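Local coordinates for mandelate racemase/muconate lactonizing protein (Thermobispora bispora, PDB 3VC5) that probably catalyses the magnesium-dependent dehydration of D-glucarate to 5-dehydro-4-deoxy-D-glucarate, as a member of the enolase superfamily, at residues Ala381-Phe384 / Val389-Pro392. Sequence-based numbering, arbitrary orientation.
Sequences ALRF and VPVP
Ala381-Phe384 and Val389-Pro392 run nearly antiparallel, their end-to-end directions 165° apart, yet no direct hydrogen bond joins them; their CA atoms lie 4.8 Å apart at Phe384 and Val389 and 6.1 Å at Ala381 and Pro392, the chains bowing further apart between. The pair belongs to the barrel domain of the enolase superfamily: strand 388-390 is an edge strand of the mixed barrel sheet, antiparallel to strand 161-169. Segment 381-384 lies in the loop leading into it. Val389 sets CG2 over one face of the Phe384 ring in a CH-pi contact, 3.5 Å from the centroid and 17° off the normal. With CG anti to its carbonyl carbon (chi1 -69°), Phe384 brings its ring back to this methyl although its CB points away; Tyr203 meets the ring edge-to-face. Replacing Phe384 by an alanine would probably strip Val389 CG2 of its aromatic cover and leave Tyr203 without its edge-to-face partner. Val389 CG1 faces Leu382 CD2, which also packs on Pro392 CG at 3.8 Å. Pro390 CG loosely covers one face of the Arg383 guanidinium. Arg383 O, buried without a hydrogen-bond partner, receives a CA-H...O contact from Val389. One water bridges the backbones, its oxygen 2.8 Å from both Ala381 O and Pro390 O.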
loop_
_atom_site.group_PDB
_atom_site.type_symbol
_atom_site.label_atom_id
_atom_site.label_comp_id
_atom_site.label_asym_id
_atom_site.label_seq_id
_atom_site.Cartn_x
_atom_site.Cartn_y
_atom_site.Cartn_z
ATOM N N ALA A 381 29.699 3.170 -0.751
ATOM C CA ALA A 381 28.412 2.692 -1.251
ATOM C C ALA A 381 27.393 3.817 -1.395
ATOM O O ALA A 381 26.539 3.819 -2.313
ATOM C CB ALA A 381 27.869 1.619 -0.334
ATOM N N LEU A 382 27.460 4.746 -0.452
ATOM C CA LEU A 382 26.548 5.869 -0.418
ATOM C C LEU A 382 27.362 7.129 -0.613
ATOM O O LEU A 382 28.258 7.424 0.178
ATOM C CB LEU A 382 25.826 5.936 0.932
ATOM C CG LEU A 382 25.017 4.699 1.323
ATOM C CD1 LEU A 382 24.713 4.686 2.836
ATOM C CD2 LEU A 382 23.720 4.613 0.525
ATOM N N ARG A 383 27.066 7.852 -1.683
ATOM C CA ARG A 383 27.726 9.128 -1.954
ATOM C C ARG A 383 26.669 10.093 -2.435
ATOM O O ARG A 383 25.618 9.672 -2.937
ATOM C CB ARG A 383 28.812 8.955 -3.010
ATOM C CG ARG A 383 28.347 8.183 -4.210
ATOM C CD ARG A 383 29.518 7.612 -5.009
ATOM N NE ARG A 383 29.015 6.859 -6.155
ATOM C CZ ARG A 383 28.915 7.356 -7.383
ATOM N NH1 ARG A 383 29.310 8.598 -7.634
ATOM N NH2 ARG A 383 28.436 6.604 -8.363
ATOM N N PHE A 384 26.914 11.383 -2.243
ATOM C CA PHE A 384 26.049 12.417 -2.806
ATOM C C PHE A 384 26.685 12.969 -4.072
ATOM O O PHE A 384 27.854 13.397 -4.061
ATOM C CB PHE A 384 25.805 13.542 -1.802
ATOM C CG PHE A 384 24.955 13.125 -0.637
ATOM C CD1 PHE A 384 23.625 13.485 -0.573
ATOM C CD2 PHE A 384 25.481 12.323 0.363
ATOM C CE1 PHE A 384 22.831 13.083 0.496
ATOM C CE2 PHE A 384 24.724 11.932 1.449
ATOM C CZ PHE A 384 23.375 12.284 1.508
ATOM N N VAL A 389 21.535 10.900 -3.853
ATOM C CA VAL A 389 22.224 9.633 -3.582
ATOM C C VAL A 389 21.820 8.602 -4.629
ATOM O O VAL A 389 20.649 8.202 -4.722
ATOM C CB VAL A 389 21.878 9.105 -2.181
ATOM C CG1 VAL A 389 22.529 7.720 -1.940
ATOM C CG2 VAL A 389 22.297 10.110 -1.110
ATOM N N PRO A 390 22.777 8.181 -5.458
ATOM C CA PRO A 390 22.440 7.119 -6.388
ATOM C C PRO A 390 22.047 5.826 -5.644
ATOM O O PRO A 390 22.642 5.489 -4.610
ATOM C CB PRO A 390 23.749 6.935 -7.193
ATOM C CG PRO A 390 24.514 8.232 -7.032
ATOM C CD PRO A 390 24.175 8.655 -5.608
ATOM N N VAL A 391 21.024 5.131 -6.138
ATOM C CA VAL A 391 20.644 3.857 -5.522
ATOM C C VAL A 391 21.831 2.900 -5.519
ATOM O O VAL A 391 22.437 2.659 -6.575
ATOM C CB VAL A 391 19.482 3.164 -6.247
ATOM C CG1 VAL A 391 19.154 1.823 -5.540
ATOM C CG2 VAL A 391 18.272 4.073 -6.309
ATOM N N PRO A 392 22.173 2.338 -4.351
ATOM C CA PRO A 392 23.342 1.441 -4.332
ATOM C C PRO A 392 23.148 0.271 -5.289
ATOM O O PRO A 392 22.009 -0.134 -5.555
ATOM C CB PRO A 392 23.388 0.950 -2.885
ATOM C CG PRO A 392 22.741 2.064 -2.097
ATOM C CD PRO A 392 21.682 2.656 -3.003
HETATM O O HOH W 1 25.242 5.846 -3.708
#